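Local coordinates for protein O-methyltransferase (PDB 4CE0) that probably transfers a methyl group from S-adenosyl-L-methionine to the 4'-hydroxyl of the rhamnose of spinosyn, using a bound magnesium ion, at residues P48-M54 against W85-A89; S112-M116 against D137-L143. All coordinates share one frame; numbering follows the deposited sequence.

How the contacts relate
Contacts 1 and 2 lie side by side along one bound S-adenosyl-L-homocysteine, in loops that follow the parallel strands 78-82 and 107-111 or pack beside them. Contact 1 (48-54 with 85-89) holds the amino-acid end of the product, whereas contact 2 (112-116 with 137-143) lies beside the ribose and adenine; Trp85 N of contact 1 also reaches the ribose O3' weakly. Their centres are about 12 Å apart, yet they touch: Met54 CE packs against Leu139 CD2 at 3.8 Å, and Trp85 CD1 against Val141 CG2 at 3.7 Å. The magnesium is nearer contact 1, with the Met54 side chain about 5 Å away and that of Leu139, in contact 2, about 9 Å away.

Contact 1. Residues P48-M54 against W85-A89; sequences PTVAHTM and WRGGA. With SAH (S-adenosyl-L-homocysteine), chain B.
Met54 lays its terminal methyl over the indole of Trp85, a Met-aromatic contact in which CE stands 3.8 Å from the centroid of the six-membered ring. The thioether is bent at its last torsion (chi3 69°), which turns CE down onto the ring while SD stays farther above it. The opposite face of the indole is covered by Arg86, whose CG lies over the ring and whose guanidinium turns one face to Trp85 CZ2, so the ring is sandwiched, with the Thr53 carbonyl carbon at its edge.

The backbones also come close where the loop passes the helix start. Gly88 sits with its CA directly against Thr53 CB, 3.9 Å away, and its N makes a weak hydrogen bond to His52 O. Beside it, OG1 of Thr53 gives its proton to SAH OXT over 2.6 Å; with OG1 anti to the backbone N (chi1 -173°), the hydroxyl also caps Ile55 N. Trp85 N adds a weak bond to SAH O3', making this contact part of the cofactor pocket.

The other end is looser. Thr49 and Val50 are exposed, with their CB atoms directed away from 85-89, and the loop is tied back there by Arg86. The extended chain of Arg86 delivers NH1 to Ala51 O at 3.0 Å in a nearly straight bond (163°), lying in the guanidinium plane, while NH2 bonds weakly to Thr49 O.

Segment 48-54 joins helices 6-16 and 56-73, and Gly87 is the N-cap of helix 88-100. His52 ND1 is hydrogen-bonded to Tyr153 OH, just past helix 143-152, and the His52 ring meets Tyr21 of the second subunit, while Thr53 and Ala89 pack on helix 56-73.

Contact 2. Residues S112-M116 against D137-L143; sequences SFQGM and DVLGVSL. With SAH (S-adenosyl-L-homocysteine), chain B.
Phe113 overlaps Leu143, whose CD1 sits over one face of the phenyl ring, 3.9 Å from its centroid and displaced toward the rim. Leu143 sends CG anti to its own amide nitrogen (chi1 180°), which carries the methyl across the ring, while Val141 O lies at the ring's edge. Phe162 of strand 160-164 packs against both side chains.

At the far end of the contact, Asp137 OD1 accepts a hydrogen bond from Met116 N at 3.0 Å. The donor arrives on the syn side of the carboxylate, 32° out of its plane. Met116 CG then packs on Leu139 CD1, and the rest of the chain, folded at chi2 and chi3, brings Met116 CE to 3.7 Å from SAH C8 at the adenine.

Between these ends the backbones are in contact, Gly115 CA lying 3.7 Å from Gly140 CA. Ser112 shapes this turn: its hydroxyl accepts from Gln114 N, forming an ST turn, and donates to Gly115 O along a lone pair in the carbonyl plane. Ser112 N meanwhile binds SAH N3, and Asp111 OD2, from the residue before it, is a further hydrogen-bond partner of SAH.

A water fills the angle between the segments, accepting from Val141 N at 2.9 Å and weakly from Gly115 N, and also bonded to the ribose O2'. One water thus links both segments to the sugar, and because Gly115 N and Val141 N hold it together, this ribose contact is probably sensitive to the position of each segment.

Contact 1. Residues P48-M54 against W85-A89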
ATOM      1  N   PRO A  48       7.160 -15.769  -3.894  1.00 49.37           N
ATOM      2  CA  PRO A  48       5.961 -14.930  -4.071  1.00 44.95           C
ATOM      3  C   PRO A  48       5.406 -14.654  -5.493  1.00 64.05           C
ATOM      4  O   PRO A  48       4.201 -14.389  -5.587  1.00 74.62           O
ATOM      5  CB  PRO A  48       6.380 -13.621  -3.406  1.00 47.37           C
ATOM      6  CG  PRO A  48       7.291 -14.050  -2.271  1.00 43.39           C
ATOM      7  CD  PRO A  48       7.906 -15.370  -2.676  1.00 43.64           C
ATOM      8  N   THR A  49       6.221 -14.746  -6.542  1.00 46.69           N
ATOM      9  CA  THR A  49       5.800 -14.468  -7.941  1.00 50.90           C
ATOM     10  C   THR A  49       5.937 -12.990  -8.317  1.00 45.78           C
ATOM     11  O   THR A  49       6.704 -12.673  -9.228  1.00 45.87           O
ATOM     12  CB  THR A  49       4.343 -14.942  -8.357  1.00 56.02           C
ATOM     13  OG1 THR A  49       3.353 -14.196  -7.637  1.00 58.17           O
ATOM     14  CG2 THR A  49       4.148 -16.443  -8.165  1.00 51.30           C
ATOM     15  N   VAL A  50       5.193 -12.101  -7.648  1.00 41.37           N
ATOM     16  CA  VAL A  50       5.387 -10.667  -7.841  1.00 35.56           C
ATOM     17  C   VAL A  50       5.835  -9.890  -6.581  1.00 28.34           C
ATOM     18  O   VAL A  50       6.458  -8.864  -6.741  1.00 31.05           O
ATOM     19  CB  VAL A  50       4.188  -9.984  -8.548  1.00 52.62           C
ATOM     20  CG1 VAL A  50       4.047 -10.530  -9.967  1.00 55.43           C
ATOM     21  CG2 VAL A  50       2.912 -10.168  -7.783  1.00 46.82           C
ATOM     22  N   ALA A  51       5.549 -10.366  -5.366  1.00 24.17           N
ATOM     23  CA  ALA A  51       5.887  -9.594  -4.135  1.00 30.39           C
ATOM     24  C   ALA A  51       7.352  -9.145  -4.080  1.00 26.57           C
ATOM     25  O   ALA A  51       8.227  -9.833  -4.585  1.00 22.90           O
ATOM     26  CB  ALA A  51       5.578 -10.393  -2.884  1.00 29.57           C
ATOM     27  N   HIS A  52       7.604  -8.012  -3.427  1.00 24.15           N
ATOM     28  CA  HIS A  52       8.936  -7.412  -3.395  1.00 19.90           C
ATOM     29  C   HIS A  52       9.804  -7.932  -2.264  1.00 18.02           C
ATOM     30  O   HIS A  52      11.019  -7.685  -2.224  1.00 18.42           O
ATOM     31  CB  HIS A  52       8.829  -5.901  -3.335  1.00 19.88           C
ATOM     32  CG  HIS A  52       8.370  -5.291  -4.621  1.00 20.42           C
ATOM     33  ND1 HIS A  52       7.598  -4.144  -4.677  1.00 26.80           N
ATOM     34  CD2 HIS A  52       8.541  -5.683  -5.906  1.00 24.80           C
ATOM     35  CE1 HIS A  52       7.344  -3.848  -5.936  1.00 24.07           C
ATOM     36  NE2 HIS A  52       7.896  -4.780  -6.705  1.00 22.95           N
ATOM     37  N   THR A  53       9.185  -8.661  -1.355  1.00 23.21           N
ATOM     38  CA  THR A  53       9.936  -9.424  -0.368  1.00 18.26           C
ATOM     39  C   THR A  53       9.342 -10.805  -0.197  1.00 23.63           C
ATOM     40  O   THR A  53       8.138 -10.993  -0.374  1.00 27.53           O
ATOM     41  CB  THR A  53       9.968  -8.727   1.026  1.00 23.65           C
ATOM     42  OG1 THR A  53      10.849  -9.452   1.884  1.00 13.14           O
ATOM     43  CG2 THR A  53       8.587  -8.680   1.668  1.00 22.96           C
ATOM     44  N   MET A  54      10.209 -11.753   0.174  1.00 19.81           N
ATOM     45  CA  MET A  54       9.828 -13.121   0.412  1.00 20.00           C
ATOM     46  C   MET A  54       9.756 -13.424   1.918  1.00 28.78           C
ATOM     47  O   MET A  54       9.356 -14.525   2.324  1.00 23.24           O
ATOM     48  CB  MET A  54      10.792 -14.073  -0.324  1.00 23.94           C
ATOM     49  CG  MET A  54      12.169 -14.240   0.314  1.00 27.92           C
ATOM     50  SD  MET A  54      13.168 -15.509  -0.499  1.00 34.02           S
ATOM     51  CE  MET A  54      13.532 -14.797  -2.104  1.00 23.76           C
ATOM     52  N   TRP A  85      17.267  -9.443  -2.813  1.00 23.33           N
ATOM     53  CA  TRP A  85      16.356  -9.946  -3.849  1.00 19.03           C
ATOM     54  C   TRP A  85      15.686  -8.755  -4.513  1.00 20.88           C
ATOM     55  O   TRP A  85      16.379  -7.904  -5.088  1.00 25.07           O
ATOM     56  CB  TRP A  85      15.345 -10.926  -3.265  1.00 22.09           C
ATOM     57  CG  TRP A  85      14.539 -11.705  -4.239  1.00 24.25           C
ATOM     58  CD1 TRP A  85      15.009 -12.373  -5.332  1.00 20.69           C
ATOM     59  CD2 TRP A  85      13.124 -11.976  -4.179  1.00 19.73           C
ATOM     60  NE1 TRP A  85      13.971 -13.009  -5.979  1.00 26.47           N
ATOM     61  CE2 TRP A  85      12.810 -12.782  -5.296  1.00 23.50           C
ATOM     62  CE3 TRP A  85      12.100 -11.600  -3.307  1.00 25.61           C
ATOM     63  CZ2 TRP A  85      11.506 -13.211  -5.566  1.00 27.11           C
ATOM     64  CZ3 TRP A  85      10.798 -12.017  -3.587  1.00 25.40           C
ATOM     65  CH2 TRP A  85      10.516 -12.802  -4.716  1.00 22.45           C
ATOM     66  N   ARG A  86      14.362  -8.661  -4.420  1.00 17.07           N
ATOM     67  CA  ARG A  86      13.653  -7.591  -5.111  1.00 18.99           C
ATOM     68  C   ARG A  86      13.674  -6.266  -4.352  1.00 18.76           C
ATOM     69  O   ARG A  86      13.233  -5.233  -4.877  1.00 21.62           O
ATOM     70  CB  ARG A  86      12.222  -8.026  -5.433  1.00 24.44           C
ATOM     71  CG  ARG A  86      12.147  -9.053  -6.553  1.00 23.36           C
ATOM     72  CD  ARG A  86      10.768  -9.616  -6.705  1.00 23.30           C
ATOM     73  NE  ARG A  86      10.737 -10.708  -7.674  1.00 32.23           N
ATOM     74  CZ  ARG A  86       9.770 -11.619  -7.757  1.00 37.76           C
ATOM     75  NH1 ARG A  86       8.727 -11.583  -6.933  1.00 31.22           N
ATOM     76  NH2 ARG A  86       9.857 -12.576  -8.668  1.00 42.51           N
ATOM     77  N   GLY A  87      14.167  -6.305  -3.115  1.00 18.00           N
ATOM     78  CA  GLY A  87      14.445  -5.087  -2.362  1.00 18.95           C
ATOM     79  C   GLY A  87      13.486  -4.741  -1.266  1.00 16.43           C
ATOM     80  O   GLY A  87      13.690  -3.754  -0.539  1.00 15.77           O
ATOM     81  N   GLY A  88      12.495  -5.605  -1.090  1.00 17.21           N
ATOM     82  CA  GLY A  88      11.348  -5.331  -0.250  1.00 14.87           C
ATOM     83  C   GLY A  88      11.679  -4.994   1.192  1.00 17.59           C
ATOM     84  O   GLY A  88      11.148  -4.036   1.764  1.00 16.46           O
ATOM     85  N   ALA A  89      12.553  -5.784   1.789  1.00 14.00           N
ATOM     86  CA  ALA A  89      12.941  -5.546   3.173  1.00 22.39           C
ATOM     87  C   ALA A  89      13.661  -4.214   3.312  1.00 22.72           C
ATOM     88  O   ALA A  89      13.469  -3.491   4.275  1.00 18.37           O
ATOM     89  CB  ALA A  89      13.807  -6.673   3.678  1.00 24.22           C
TER
HETATM   90  N   SAH B1250      13.117 -11.122  -0.107  1.00 23.49           N
HETATM   91  CA  SAH B1250      14.390 -11.491   0.533  1.00 43.23           C
HETATM   92  CB  SAH B1250      15.563 -11.725  -0.387  1.00 37.00           C
HETATM   93  CG  SAH B1250      16.910 -12.344  -0.018  1.00 29.46           C
HETATM   94  SD  SAH B1250      17.157 -13.633  -1.278  1.00 25.34           S
HETATM   95  C   SAH B1250      14.599 -10.242   1.292  1.00 38.46           C
HETATM   96  O   SAH B1250      15.731 -10.074   1.715  1.00 22.90           O
HETATM   97  OXT SAH B1250      13.405  -9.553   1.339  1.00 20.03           O
HETATM   98  C5' SAH B1250      18.971 -13.859  -1.235  1.00 20.21           C
HETATM   99  C4' SAH B1250      19.768 -12.710  -1.870  1.00 18.26           C
HETATM  100  O4' SAH B1250      21.122 -12.765  -1.473  1.00 22.87           O
HETATM  101  C3' SAH B1250      19.799 -12.726  -3.401  1.00 26.44           C
HETATM  102  O3' SAH B1250      19.290 -11.487  -3.848  1.00 30.09           O
HETATM  103  C2' SAH B1250      21.258 -12.948  -3.821  1.00 32.34           C
HETATM  104  O2' SAH B1250      21.725 -12.309  -5.028  1.00 24.94           O
HETATM  105  C1' SAH B1250      21.994 -12.475  -2.564  1.00 19.34           C
HETATM  106  N9  SAH B1250      23.306 -13.103  -2.278  1.00 19.93           N
HETATM  107  C8  SAH B1250      23.492 -14.325  -1.667  1.00 33.94           C
HETATM  108  N7  SAH B1250      24.811 -14.516  -1.525  1.00 33.74           N
HETATM  109  C5  SAH B1250      25.470 -13.433  -1.991  1.00 32.19           C
HETATM  110  C6  SAH B1250      26.822 -13.099  -2.094  1.00 32.84           C
HETATM  111  N6  SAH B1250      27.772 -13.928  -1.665  1.00 30.92           N
HETATM  112  N1  SAH B1250      27.190 -11.899  -2.654  1.00 28.74           N
HETATM  113  C2  SAH B1250      26.245 -10.996  -3.097  1.00 31.20           C
HETATM  114  N3  SAH B1250      24.919 -11.353  -3.018  1.00 26.00           N
HETATM  115  C4  SAH B1250      24.528 -12.525  -2.445  1.00 27.35           C

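Contact 2. Residues S112-M116 against D137-L143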
ATOM      1  N   SER A 112      24.637  -9.033  -4.831  1.00 22.02           N
ATOM      2  CA  SER A 112      25.291  -9.219  -6.133  1.00 31.80           C
ATOM      3  C   SER A 112      24.447  -8.606  -7.257  1.00 31.85           C
ATOM      4  O   SER A 112      24.984  -8.145  -8.253  1.00 28.18           O
ATOM      5  CB  SER A 112      25.461 -10.696  -6.438  1.00 29.50           C
ATOM      6  OG  SER A 112      24.186 -11.275  -6.558  1.00 32.06           O
ATOM      7  N   PHE A 113      23.127  -8.610  -7.082  1.00 27.50           N
ATOM      8  CA  PHE A 113      22.172  -8.220  -8.130  1.00 30.15           C
ATOM      9  C   PHE A 113      22.278  -9.160  -9.341  1.00 38.05           C
ATOM     10  O   PHE A 113      21.926  -8.787 -10.459  1.00 38.94           O
ATOM     11  CB  PHE A 113      22.306  -6.740  -8.529  1.00 26.98           C
ATOM     12  CG  PHE A 113      22.048  -5.776  -7.378  1.00 32.26           C
ATOM     13  CD1 PHE A 113      20.744  -5.506  -6.945  1.00 21.24           C
ATOM     14  CD2 PHE A 113      23.108  -5.170  -6.704  1.00 25.96           C
ATOM     15  CE1 PHE A 113      20.515  -4.661  -5.871  1.00 20.92           C
ATOM     16  CE2 PHE A 113      22.882  -4.315  -5.629  1.00 20.60           C
ATOM     17  CZ  PHE A 113      21.577  -4.051  -5.219  1.00 24.03           C
ATOM     18  N   GLN A 114      22.738 -10.383  -9.078  1.00 30.99           N
ATOM     19  CA  GLN A 114      22.818 -11.467 -10.065  1.00 45.75           C
ATOM     20  C   GLN A 114      22.397 -12.790  -9.436  1.00 39.20           C
ATOM     21  O   GLN A 114      22.564 -13.842 -10.037  1.00 39.23           O
ATOM     22  CB  GLN A 114      24.253 -11.669 -10.559  1.00 47.11           C
ATOM     23  CG  GLN A 114      24.992 -10.418 -10.943  1.00 50.19           C
ATOM     24  CD  GLN A 114      26.497 -10.622 -10.914  1.00 56.36           C
ATOM     25  OE1 GLN A 114      27.021 -11.601 -11.455  1.00 46.18           O
ATOM     26  NE2 GLN A 114      27.199  -9.703 -10.266  1.00 64.08           N
ATOM     27  N   GLY A 115      21.894 -12.747  -8.208  1.00 38.67           N
ATOM     28  CA  GLY A 115      21.510 -13.968  -7.522  1.00 38.75           C
ATOM     29  C   GLY A 115      22.680 -14.594  -6.793  1.00 31.54           C
ATOM     30  O   GLY A 115      23.685 -13.922  -6.513  1.00 31.19           O
ATOM     31  N   MET A 116      22.534 -15.881  -6.499  1.00 35.16           N
ATOM     32  CA  MET A 116      23.467 -16.642  -5.663  1.00 36.14           C
ATOM     33  C   MET A 116      24.741 -17.004  -6.434  1.00 28.55           C
ATOM     34  O   MET A 116      24.683 -17.239  -7.631  1.00 38.21           O
ATOM     35  CB  MET A 116      22.809 -17.945  -5.226  1.00 38.10           C
ATOM     36  CG  MET A 116      21.348 -17.814  -4.814  1.00 42.48           C
ATOM     37  SD  MET A 116      21.054 -16.805  -3.342  1.00 40.40           S
ATOM     38  CE  MET A 116      21.999 -17.668  -2.093  1.00 40.46           C
ATOM     39  N   ASP A 137      18.535 -19.230  -9.950  1.00 43.21           N
ATOM     40  CA  ASP A 137      18.849 -17.811 -10.112  1.00 46.34           C
ATOM     41  C   ASP A 137      17.807 -17.017 -10.908  1.00 53.99           C
ATOM     42  O   ASP A 137      18.125 -16.277 -11.804  1.00 53.81           O
ATOM     43  CB  ASP A 137      20.269 -17.588 -10.650  1.00 42.38           C
ATOM     44  CG  ASP A 137      21.316 -17.552  -9.535  1.00 49.31           C
ATOM     45  OD1 ASP A 137      20.923 -17.524  -8.352  1.00 41.82           O
ATOM     46  OD2 ASP A 137      22.531 -17.538  -9.839  1.00 53.71           O
ATOM     47  N   VAL A 138      16.540 -17.195 -10.562  1.00 69.62           N
ATOM     48  CA  VAL A 138      15.556 -16.120 -10.633  1.00 67.49           C
ATOM     49  C   VAL A 138      15.390 -15.548  -9.193  1.00 50.36           C
ATOM     50  O   VAL A 138      14.403 -14.884  -8.836  1.00 41.15           O
ATOM     51  CB  VAL A 138      14.254 -16.570 -11.312  1.00 57.90           C
ATOM     52  CG1 VAL A 138      13.139 -16.958 -10.287  1.00 51.56           C
ATOM     53  CG2 VAL A 138      13.827 -15.489 -12.294  1.00 49.81           C
ATOM     54  N   LEU A 139      16.392 -15.860  -8.381  1.00 39.22           N
ATOM     55  CA  LEU A 139      16.787 -15.050  -7.246  1.00 42.29           C
ATOM     56  C   LEU A 139      17.676 -13.903  -7.713  1.00 37.90           C
ATOM     57  O   LEU A 139      18.111 -13.065  -6.908  1.00 36.24           O
ATOM     58  CB  LEU A 139      17.555 -15.921  -6.272  1.00 42.33           C
ATOM     59  CG  LEU A 139      16.682 -17.033  -5.707  1.00 32.18           C
ATOM     60  CD1 LEU A 139      17.551 -18.199  -5.221  1.00 37.92           C
ATOM     61  CD2 LEU A 139      15.867 -16.448  -4.600  1.00 31.48           C
ATOM     62  N   GLY A 140      17.949 -13.890  -9.017  1.00 33.41           N
ATOM     63  CA  GLY A 140      18.738 -12.857  -9.654  1.00 35.63           C
ATOM     64  C   GLY A 140      17.885 -11.689 -10.104  1.00 37.84           C
ATOM     65  O   GLY A 140      17.130 -11.790 -11.083  1.00 43.23           O
ATOM     66  N   VAL A 141      18.013 -10.575  -9.386  1.00 34.05           N
ATOM     67  CA  VAL A 141      17.265  -9.365  -9.690  1.00 33.51           C
ATOM     68  C   VAL A 141      18.251  -8.215  -9.846  1.00 29.79           C
ATOM     69  O   VAL A 141      18.984  -7.865  -8.896  1.00 25.69           O
ATOM     70  CB  VAL A 141      16.257  -9.056  -8.572  1.00 31.51           C
ATOM     71  CG1 VAL A 141      15.412  -7.800  -8.911  1.00 30.51           C
ATOM     72  CG2 VAL A 141      15.374 -10.270  -8.302  1.00 29.62           C
ATOM     73  N   SER A 142      18.293  -7.664 -11.055  1.00 26.55           N
ATOM     74  CA  SER A 142      19.206  -6.581 -11.423  1.00 39.57           C
ATOM     75  C   SER A 142      19.053  -5.316 -10.566  1.00 31.56           C
ATOM     76  O   SER A 142      17.975  -5.032 -10.027  1.00 31.46           O
ATOM     77  CB  SER A 142      18.968  -6.186 -12.892  1.00 41.59           C
ATOM     78  OG  SER A 142      17.680  -5.597 -13.059  1.00 38.79           O
ATOM     79  N   LEU A 143      20.131  -4.545 -10.480  1.00 21.94           N
ATOM     80  CA  LEU A 143      20.140  -3.284  -9.745  1.00 41.01           C
ATOM     81  C   LEU A 143      19.069  -2.364 -10.328  1.00 36.54           C
ATOM     82  O   LEU A 143      18.346  -1.662  -9.615  1.00 27.06           O
ATOM     83  CB  LEU A 143      21.536  -2.634  -9.834  1.00 41.71           C
ATOM     84  CG  LEU A 143      21.816  -1.283  -9.140  1.00 32.44           C
ATOM     85  CD1 LEU A 143      21.434  -1.339  -7.665  1.00 32.39           C
ATOM     86  CD2 LEU A 143      23.301  -0.935  -9.285  1.00 38.25           C
TER
HETATM   87  N   SAH B1250      13.117 -11.122  -0.107  1.00 23.49           N
HETATM   88  CA  SAH B1250      14.390 -11.491   0.533  1.00 43.23           C
HETATM   89  CB  SAH B1250      15.563 -11.725  -0.387  1.00 37.00           C
HETATM   90  CG  SAH B1250      16.910 -12.344  -0.018  1.00 29.46           C
HETATM   91  SD  SAH B1250      17.157 -13.633  -1.278  1.00 25.34           S
HETATM   92  C   SAH B1250      14.599 -10.242   1.292  1.00 38.46           C
HETATM   93  O   SAH B1250      15.731 -10.074   1.715  1.00 22.90           O
HETATM   94  OXT SAH B1250      13.405  -9.553   1.339  1.00 20.03           O
HETATM   95  C5' SAH B1250      18.971 -13.859  -1.235  1.00 20.21           C
HETATM   96  C4' SAH B1250      19.768 -12.710  -1.870  1.00 18.26           C
HETATM   97  O4' SAH B1250      21.122 -12.765  -1.473  1.00 22.87           O
HETATM   98  C3' SAH B1250      19.799 -12.726  -3.401  1.00 26.44           C
HETATM   99  O3' SAH B1250      19.290 -11.487  -3.848  1.00 30.09           O
HETATM  100  C2' SAH B1250      21.258 -12.948  -3.821  1.00 32.34           C
HETATM  101  O2' SAH B1250      21.725 -12.309  -5.028  1.00 24.94           O
HETATM  102  C1' SAH B1250      21.994 -12.475  -2.564  1.00 19.34           C
HETATM  103  N9  SAH B1250      23.306 -13.103  -2.278  1.00 19.93           N
HETATM  104  C8  SAH B1250      23.492 -14.325  -1.667  1.00 33.94           C
HETATM  105  N7  SAH B1250      24.811 -14.516  -1.525  1.00 33.74           N
HETATM  106  C5  SAH B1250      25.470 -13.433  -1.991  1.00 32.19           C
HETATM  107  C6  SAH B1250      26.822 -13.099  -2.094  1.00 32.84           C
HETATM  108  N6  SAH B1250      27.772 -13.928  -1.665  1.00 30.92           N
HETATM  109  N1  SAH B1250      27.190 -11.899  -2.654  1.00 28.74           N
HETATM  110  C2  SAH B1250      26.245 -10.996  -3.097  1.00 31.20           C
HETATM  111  N3  SAH B1250      24.919 -11.353  -3.018  1.00 26.00           N
HETATM  112  C4  SAH B1250      24.528 -12.525  -2.445  1.00 27.35           C
HETATM  113  O   HOH W   1      19.819 -10.904  -7.077  1.00 33.46           O